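Local coordinates for putative DNA-binding protein (Streptomyces coelicolor, PDB 2EWT) that binds DNA through a helix-turn-helix domain and, as BldD, acts as a central regulator of aerial mycelium formation, at residues His25-Lys30 / Ala59-Val64; Gly41-Gly46 / Val52-Glu57. One frame throughout, in Å; residues are numbered along the deposited sequence.

Contact 1. Residues His25-Lys30 / Ala59-Val64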
ATOM      1  N   HIS A  25      -7.071  12.847 -18.364  1.00  8.64           N
ATOM      2  CA  HIS A  25      -8.424  12.833 -18.913  1.00  8.35           C
ATOM      3  C   HIS A  25      -8.720  11.411 -19.389  1.00  9.20           C
ATOM      4  O   HIS A  25      -9.813  10.880 -19.173  1.00  6.81           O
ATOM      5  CB  HIS A  25      -8.530  13.803 -20.099  1.00 11.18           C
ATOM      6  CG  HIS A  25      -9.900  13.882 -20.697  1.00 12.17           C
ATOM      7  ND1 HIS A  25     -10.121  14.285 -21.997  1.00 15.81           N
ATOM      8  CD2 HIS A  25     -11.121  13.629 -20.171  1.00 13.28           C
ATOM      9  CE1 HIS A  25     -11.417  14.274 -22.246  1.00 15.04           C
ATOM     10  NE2 HIS A  25     -12.047  13.881 -21.154  1.00 14.40           N
ATOM     11  N   GLY A  26      -7.729  10.799 -20.034  1.00  7.76           N
ATOM     12  CA  GLY A  26      -7.887   9.443 -20.532  1.00  9.32           C
ATOM     13  C   GLY A  26      -8.224   8.462 -19.426  1.00  9.43           C
ATOM     14  O   GLY A  26      -9.019   7.538 -19.623  1.00  8.71           O
ATOM     15  N   VAL A  27      -7.612   8.657 -18.262  1.00  9.66           N
ATOM     16  CA  VAL A  27      -7.859   7.791 -17.114  1.00  9.18           C
ATOM     17  C   VAL A  27      -9.304   7.945 -16.654  1.00  9.63           C
ATOM     18  O   VAL A  27      -9.978   6.959 -16.376  1.00  9.75           O
ATOM     19  CB  VAL A  27      -6.908   8.125 -15.941  1.00  9.72           C
ATOM     20  CG1 VAL A  27      -7.372   7.425 -14.666  1.00  8.86           C
ATOM     21  CG2 VAL A  27      -5.493   7.675 -16.281  1.00  8.43           C
ATOM     22  N   GLU A  28      -9.776   9.186 -16.581  1.00  9.94           N
ATOM     23  CA  GLU A  28     -11.148   9.450 -16.160  1.00  7.68           C
ATOM     24  C   GLU A  28     -12.133   8.818 -17.139  1.00 10.02           C
ATOM     25  O   GLU A  28     -13.175   8.300 -16.738  1.00  9.96           O
ATOM     26  CB  GLU A  28     -11.398  10.961 -16.070  1.00  7.57           C
ATOM     27  CG  GLU A  28     -12.718  11.332 -15.401  1.00 10.65           C
ATOM     28  CD  GLU A  28     -12.818  12.807 -15.072  1.00 13.90           C
ATOM     29  OE1 GLU A  28     -11.896  13.333 -14.411  1.00 12.21           O
ATOM     30  OE2 GLU A  28     -13.818  13.444 -15.468  1.00 17.07           O
ATOM     31  N   GLU A  29     -11.800   8.862 -18.425  1.00 11.27           N
ATOM     32  CA  GLU A  29     -12.671   8.286 -19.440  1.00 11.34           C
ATOM     33  C   GLU A  29     -12.663   6.767 -19.380  1.00 12.22           C
ATOM     34  O   GLU A  29     -13.718   6.141 -19.319  1.00 13.39           O
ATOM     35  CB  GLU A  29     -12.246   8.742 -20.837  1.00 13.04           C
ATOM     36  CG  GLU A  29     -12.451  10.221 -21.091  1.00 15.20           C
ATOM     37  CD  GLU A  29     -11.937  10.655 -22.448  1.00 17.35           C
ATOM     38  OE1 GLU A  29     -10.726  10.479 -22.711  1.00 21.76           O
ATOM     39  OE2 GLU A  29     -12.741  11.172 -23.249  1.00 19.77           O
ATOM     40  N   LYS A  30     -11.473   6.175 -19.387  1.00 12.47           N
ATOM     41  CA  LYS A  30     -11.360   4.721 -19.351  1.00 13.80           C
ATOM     42  C   LYS A  30     -11.978   4.113 -18.095  1.00 14.31           C
ATOM     43  O   LYS A  30     -12.527   3.007 -18.143  1.00 15.07           O
ATOM     44  CB  LYS A  30      -9.891   4.289 -19.467  1.00 13.46           C
ATOM     45  CG  LYS A  30      -9.715   2.780 -19.602  1.00 14.06           C
ATOM     46  CD  LYS A  30      -8.277   2.385 -19.888  1.00 17.04           C
ATOM     47  CE  LYS A  30      -8.181   0.890 -20.182  1.00 15.26           C
ATOM     48  NZ  LYS A  30      -6.796   0.471 -20.535  1.00 18.53           N
ATOM     49  N   ALA A  59      -3.353  -0.192  -9.441  1.00 12.29           N
ATOM     50  CA  ALA A  59      -2.437  -1.144 -10.062  1.00 12.50           C
ATOM     51  C   ALA A  59      -3.219  -2.031 -11.019  1.00 13.46           C
ATOM     52  O   ALA A  59      -2.788  -2.275 -12.148  1.00 13.97           O
ATOM     53  CB  ALA A  59      -1.758  -1.999  -8.999  1.00 13.84           C
ATOM     54  N   ASP A  60      -4.371  -2.512 -10.556  1.00 14.36           N
ATOM     55  CA  ASP A  60      -5.234  -3.369 -11.362  1.00 16.60           C
ATOM     56  C   ASP A  60      -5.711  -2.613 -12.594  1.00 16.47           C
ATOM     57  O   ASP A  60      -5.695  -3.142 -13.707  1.00 15.65           O
ATOM     58  CB  ASP A  60      -6.441  -3.823 -10.537  1.00 18.83           C
ATOM     59  CG  ASP A  60      -6.069  -4.827  -9.465  1.00 23.20           C
ATOM     60  OD1 ASP A  60      -4.876  -4.898  -9.105  1.00 28.73           O
ATOM     61  OD2 ASP A  60      -6.968  -5.540  -8.975  1.00 26.88           O
ATOM     62  N   PHE A  61      -6.136  -1.372 -12.383  1.00 14.94           N
ATOM     63  CA  PHE A  61      -6.611  -0.531 -13.474  1.00 14.58           C
ATOM     64  C   PHE A  61      -5.547  -0.377 -14.556  1.00 14.62           C
ATOM     65  O   PHE A  61      -5.834  -0.516 -15.746  1.00 14.64           O
ATOM     66  CB  PHE A  61      -7.001   0.849 -12.943  1.00 13.48           C
ATOM     67  CG  PHE A  61      -7.380   1.827 -14.021  1.00 12.89           C
ATOM     68  CD1 PHE A  61      -8.568   1.677 -14.731  1.00 14.43           C
ATOM     69  CD2 PHE A  61      -6.536   2.883 -14.341  1.00 14.19           C
ATOM     70  CE1 PHE A  61      -8.912   2.569 -15.748  1.00 13.29           C
ATOM     71  CE2 PHE A  61      -6.869   3.782 -15.355  1.00 13.10           C
ATOM     72  CZ  PHE A  61      -8.059   3.622 -16.059  1.00 14.68           C
ATOM     73  N   TYR A  62      -4.319  -0.089 -14.138  1.00 12.82           N
ATOM     74  CA  TYR A  62      -3.222   0.088 -15.074  1.00 13.77           C
ATOM     75  C   TYR A  62      -2.676  -1.232 -15.609  1.00 14.56           C
ATOM     76  O   TYR A  62      -1.875  -1.242 -16.542  1.00 16.51           O
ATOM     77  CB  TYR A  62      -2.102   0.898 -14.422  1.00 11.51           C
ATOM     78  CG  TYR A  62      -2.452   2.362 -14.233  1.00 10.56           C
ATOM     79  CD1 TYR A  62      -2.918   3.127 -15.302  1.00 11.04           C
ATOM     80  CD2 TYR A  62      -2.304   2.983 -12.993  1.00 12.16           C
ATOM     81  CE1 TYR A  62      -3.231   4.478 -15.147  1.00 10.76           C
ATOM     82  CE2 TYR A  62      -2.616   4.339 -12.824  1.00 11.04           C
ATOM     83  CZ  TYR A  62      -3.079   5.078 -13.907  1.00 11.22           C
ATOM     84  OH  TYR A  62      -3.379   6.412 -13.748  1.00 10.04           O
ATOM     85  N   GLY A  63      -3.111  -2.339 -15.014  1.00 16.91           N
ATOM     86  CA  GLY A  63      -2.663  -3.647 -15.461  1.00 18.11           C
ATOM     87  C   GLY A  63      -1.229  -3.983 -15.091  1.00 19.15           C
ATOM     88  O   GLY A  63      -0.545  -4.703 -15.822  1.00 18.77           O
ATOM     89  N   VAL A  64      -0.768  -3.467 -13.956  1.00 18.03           N
ATOM     90  CA  VAL A  64       0.592  -3.726 -13.497  1.00 19.44           C
ATOM     91  C   VAL A  64       0.585  -4.206 -12.050  1.00 20.34           C
ATOM     92  O   VAL A  64      -0.358  -3.945 -11.304  1.00 20.59           O
ATOM     93  CB  VAL A  64       1.468  -2.453 -13.563  1.00 19.66           C
ATOM     94  CG1 VAL A  64       1.485  -1.901 -14.978  1.00 19.29           C
ATOM     95  CG2 VAL A  64       0.948  -1.412 -12.584  1.00 19.38           C
TER
HETATM   96  O   HOH W   1      -5.411   1.083 -18.061  1.00 26.45           O
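Val-27 of helix 24-30 puts its two methyl groups against two aromatic rings, Phe-61 and Tyr-62, on the last turn of helix 52-62. The two helices belong to the all-helical helix-turn-helix domain, in which helix 24-30 is followed by helix 37-45 as the probable helix-turn-helix pair. The close-packed part centres on this valine. Val-27 CG1, anti to the backbone N (chi1 168°), lies 3.7 Å from CE2 of Phe-61 and meets that ring obliquely. Val-27 CG2 comes to the edge of the tyrosine ring, near its plane, and lies 3.5 Å from Tyr-62 OH. The rings also pack on each other, with Phe-61 CD2 3.7 Å above one face of Tyr-62, toward its rim. Trp-35 meets Phe-61 edge-to-face and also touches Val-27, while Ile-16 and Arg-17 of helix 3-19 pack on Tyr-62.

Toward solvent the contact is looser. Exposed Lys-30 sets CB at the edge of the Phe-61 ring, 3.9 Å from CZ, and runs on fully extended; its aliphatic stem carries the ammonium group past the ring toward the end of helix 52-62. There the polypeptide turns off at Gly-63, whose positive phi belongs to a Schellman motif. A water bridges lysine and helix end, sitting over the centre of one face of Phe-61, 4.0 Å above its plane. It accepts a hydrogen bond from Lys-30 NZ at 2.9 Å and donates one to Phe-61 O at 2.8 Å.

Contact 2. Residues Gly41-Gly46 / Val52-Glu57. With SO4 (sulfate ion), chain C.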
ATOM      1  N   GLY A  41      -4.333  13.210 -10.264  1.00  9.06           N
ATOM      2  CA  GLY A  41      -3.270  14.197 -10.318  1.00  9.01           C
ATOM      3  C   GLY A  41      -2.720  14.462  -8.925  1.00 10.04           C
ATOM      4  O   GLY A  41      -1.501  14.509  -8.723  1.00  8.17           O
ATOM      5  N   SER A  42      -3.610  14.627  -7.951  1.00  9.88           N
ATOM      6  CA  SER A  42      -3.168  14.891  -6.587  1.00  9.80           C
ATOM      7  C   SER A  42      -2.348  13.723  -6.040  1.00 10.72           C
ATOM      8  O   SER A  42      -1.399  13.936  -5.285  1.00 10.18           O
ATOM      9  CB  SER A  42      -4.359  15.201  -5.668  1.00 12.56           C
ATOM     10  OG  SER A  42      -5.257  14.115  -5.562  1.00 14.18           O
ATOM     11  N   TYR A  43      -2.695  12.495  -6.427  1.00  9.35           N
ATOM     12  CA  TYR A  43      -1.934  11.330  -5.974  1.00  9.47           C
ATOM     13  C   TYR A  43      -0.537  11.401  -6.587  1.00  8.59           C
ATOM     14  O   TYR A  43       0.464  11.143  -5.918  1.00  9.51           O
ATOM     15  CB  TYR A  43      -2.558  10.004  -6.438  1.00  9.65           C
ATOM     16  CG  TYR A  43      -3.929   9.645  -5.902  1.00  9.71           C
ATOM     17  CD1 TYR A  43      -4.324  10.000  -4.610  1.00 10.26           C
ATOM     18  CD2 TYR A  43      -4.808   8.882  -6.672  1.00 11.11           C
ATOM     19  CE1 TYR A  43      -5.566   9.597  -4.100  1.00 10.18           C
ATOM     20  CE2 TYR A  43      -6.049   8.477  -6.174  1.00  8.77           C
ATOM     21  CZ  TYR A  43      -6.419   8.837  -4.888  1.00  9.16           C
ATOM     22  OH  TYR A  43      -7.644   8.443  -4.400  1.00 12.27           O
ATOM     23  N   GLU A  44      -0.481  11.745  -7.871  1.00  7.69           N
ATOM     24  CA  GLU A  44       0.786  11.816  -8.588  1.00  8.99           C
ATOM     25  C   GLU A  44       1.735  12.875  -8.046  1.00 10.51           C
ATOM     26  O   GLU A  44       2.954  12.705  -8.101  1.00 11.39           O
ATOM     27  CB  GLU A  44       0.534  12.040 -10.085  1.00  9.02           C
ATOM     28  CG  GLU A  44      -0.108  10.834 -10.764  1.00  8.32           C
ATOM     29  CD  GLU A  44      -0.347  11.028 -12.253  1.00  8.22           C
ATOM     30  OE1 GLU A  44      -0.085  12.132 -12.777  1.00 12.22           O
ATOM     31  OE2 GLU A  44      -0.802  10.066 -12.900  1.00  9.22           O
ATOM     32  N   ARG A  45       1.187  13.967  -7.520  1.00 10.85           N
ATOM     33  CA  ARG A  45       2.026  15.025  -6.966  1.00 13.38           C
ATOM     34  C   ARG A  45       2.374  14.722  -5.511  1.00 15.08           C
ATOM     35  O   ARG A  45       3.290  15.323  -4.942  1.00 15.85           O
ATOM     36  CB  ARG A  45       1.312  16.378  -7.045  1.00 13.42           C
ATOM     37  CG  ARG A  45       0.894  16.796  -8.444  1.00 16.62           C
ATOM     38  CD  ARG A  45       0.360  18.222  -8.440  1.00 20.81           C
ATOM     39  NE  ARG A  45      -0.702  18.407  -7.454  1.00 22.26           N
ATOM     40  CZ  ARG A  45      -1.980  18.093  -7.654  1.00 23.33           C
ATOM     41  NH1 ARG A  45      -2.371  17.578  -8.815  1.00 24.57           N
ATOM     42  NH2 ARG A  45      -2.867  18.290  -6.685  1.00 24.32           N
ATOM     43  N   GLY A  46       1.645  13.783  -4.915  1.00 15.26           N
ATOM     44  CA  GLY A  46       1.883  13.430  -3.525  1.00 16.73           C
ATOM     45  C   GLY A  46       1.185  14.403  -2.592  1.00 17.49           C
ATOM     46  O   GLY A  46       1.540  14.516  -1.417  1.00 19.93           O
ATOM     47  N   VAL A  52      -3.501   1.875   0.777  1.00  6.89           N
ATOM     48  CA  VAL A  52      -3.092   0.604   0.195  1.00  7.03           C
ATOM     49  C   VAL A  52      -4.205   0.106  -0.733  1.00  7.27           C
ATOM     50  O   VAL A  52      -3.949  -0.327  -1.856  1.00  8.54           O
ATOM     51  CB  VAL A  52      -2.839  -0.463   1.281  1.00  8.10           C
ATOM     52  CG1 VAL A  52      -2.626  -1.822   0.632  1.00  7.85           C
ATOM     53  CG2 VAL A  52      -1.610  -0.084   2.106  1.00  8.69           C
ATOM     54  N   GLN A  53      -5.445   0.177  -0.261  1.00  8.77           N
ATOM     55  CA  GLN A  53      -6.580  -0.278  -1.066  1.00  9.25           C
ATOM     56  C   GLN A  53      -6.642   0.471  -2.397  1.00 10.09           C
ATOM     57  O   GLN A  53      -6.821  -0.140  -3.453  1.00  9.03           O
ATOM     58  CB  GLN A  53      -7.886  -0.100  -0.282  1.00 11.63           C
ATOM     59  CG  GLN A  53      -9.141  -0.534  -1.033  1.00 12.19           C
ATOM     60  CD  GLN A  53     -10.376  -0.535  -0.150  1.00 12.72           C
ATOM     61  OE1 GLN A  53     -10.531   0.319   0.718  1.00 14.67           O
ATOM     62  NE2 GLN A  53     -11.268  -1.491  -0.379  1.00 16.18           N
ATOM     63  N   ARG A  54      -6.470   1.789  -2.349  1.00 10.22           N
ATOM     64  CA  ARG A  54      -6.503   2.604  -3.561  1.00 10.33           C
ATOM     65  C   ARG A  54      -5.336   2.241  -4.480  1.00  9.75           C
ATOM     66  O   ARG A  54      -5.502   2.142  -5.697  1.00  8.57           O
ATOM     67  CB  ARG A  54      -6.425   4.094  -3.208  1.00 13.04           C
ATOM     68  CG  ARG A  54      -6.779   5.024  -4.365  1.00 15.26           C
ATOM     69  CD  ARG A  54      -8.262   4.923  -4.710  1.00 19.35           C
ATOM     70  NE  ARG A  54      -9.104   5.470  -3.646  1.00 22.10           N
ATOM     71  CZ  ARG A  54     -10.423   5.319  -3.578  1.00 24.74           C
ATOM     72  NH1 ARG A  54     -11.067   4.633  -4.512  1.00 26.81           N
ATOM     73  NH2 ARG A  54     -11.103   5.861  -2.576  1.00 26.69           N
ATOM     74  N   LEU A  55      -4.150   2.048  -3.904  1.00  9.11           N
ATOM     75  CA  LEU A  55      -2.988   1.692  -4.716  1.00 10.16           C
ATOM     76  C   LEU A  55      -3.231   0.373  -5.445  1.00  8.93           C
ATOM     77  O   LEU A  55      -2.899   0.233  -6.624  1.00 10.27           O
ATOM     78  CB  LEU A  55      -1.730   1.575  -3.853  1.00  8.72           C
ATOM     79  CG  LEU A  55      -0.439   1.331  -4.647  1.00 10.04           C
ATOM     80  CD1 LEU A  55      -0.222   2.482  -5.621  1.00  9.08           C
ATOM     81  CD2 LEU A  55       0.745   1.201  -3.703  1.00 11.20           C
ATOM     82  N   ALA A  56      -3.808  -0.595  -4.740  1.00 10.33           N
ATOM     83  CA  ALA A  56      -4.097  -1.894  -5.333  1.00 11.90           C
ATOM     84  C   ALA A  56      -5.117  -1.756  -6.460  1.00 12.51           C
ATOM     85  O   ALA A  56      -5.010  -2.424  -7.487  1.00 13.61           O
ATOM     86  CB  ALA A  56      -4.620  -2.855  -4.266  1.00 12.28           C
ATOM     87  N   GLU A  57      -6.103  -0.885  -6.267  1.00 12.63           N
ATOM     88  CA  GLU A  57      -7.135  -0.673  -7.279  1.00 11.80           C
ATOM     89  C   GLU A  57      -6.535  -0.016  -8.520  1.00 11.52           C
ATOM     90  O   GLU A  57      -6.887  -0.363  -9.648  1.00 11.09           O
ATOM     91  CB  GLU A  57      -8.267   0.192  -6.709  1.00 12.52           C
ATOM     92  CG  GLU A  57      -8.869  -0.384  -5.428  1.00 13.60           C
ATOM     93  CD  GLU A  57      -9.907   0.516  -4.779  1.00 16.14           C
ATOM     94  OE1 GLU A  57      -9.703   1.749  -4.744  1.00 17.96           O
ATOM     95  OE2 GLU A  57     -10.920  -0.019  -4.281  1.00 17.73           O
TER
HETATM   96  S   SO4 C2002      -9.546   8.661  -1.486  1.00 50.73           S
HETATM   97  O1  SO4 C2002      -8.475   9.674  -1.523  1.00 50.67           O
HETATM   98  O2  SO4 C2002     -10.659   9.150  -0.650  1.00 51.63           O
HETATM   99  O3  SO4 C2002     -10.040   8.419  -2.856  1.00 51.90           O
HETATM  100  O4  SO4 C2002      -9.019   7.405  -0.922  1.00 50.78           O
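Sulfate O4 takes two N-H groups from Arg-54, whose side chain packs beside Tyr-43. Arg-54 NH2 reaches O4 at 3.1 Å with an N-H...O angle of 158°, and Arg-54 NE makes a weaker, more bent bond to O4 at 3.3 Å. O4 lies in plane at the guanidinium edge, whereas O3 approaches it obliquely. Tyr-43 points its hydroxyl at the same ion: OH is 2.9 Å from sulfate O3, and O1 lies in the ring plane at its edge. With CG anti to the backbone N (chi1 -166°), Arg-54 brings CG to 3.5 Å from Tyr-43 OH; bends at the next two bonds turn the guanidinium back to the sulfate. The guanidinium and ring planes are 20° apart. The remaining guanidinium nitrogen, Arg-54 NH1, makes a salt bridge to Glu-57 OE1 (3.2 Å), one turn on, which probably helps fix the group's rotation. Beside the probable recognition helix, 37-45, the sulfate, probably from the crystallisation liquor, may mimic a DNA phosphate, though no DNA is present. The pair joins this helix to the first turn of helix 52-62; Val-50 of the intervening loop touches Tyr-43, Trp-35 lies against Arg-54 and Glu-57, and Leu-55 packs onto Leu-9 of helix 3-19.

Both contacts use helix 52-62, at opposite ends. Contact 2 joins its first turn to helix 37-45, and contact 1 joins its last turn to helix 24-30, so one helix touches both members of the probable helix-turn-helix pair. Their centres lie about 12 Å apart. Contact 1 is mainly apolar, with buried valine and tyrosine grading into an exposed lysine and a water at its margin. Contact 2 lies nearer the centre of the chain, yet it buries less surface between its segments, 83 against 206 Å²; there a buried tyrosine and a partly exposed arginine touch by packing of arginine carbons on the hydroxyl end, and share a bound anion. Trp-35 touches side chains of both.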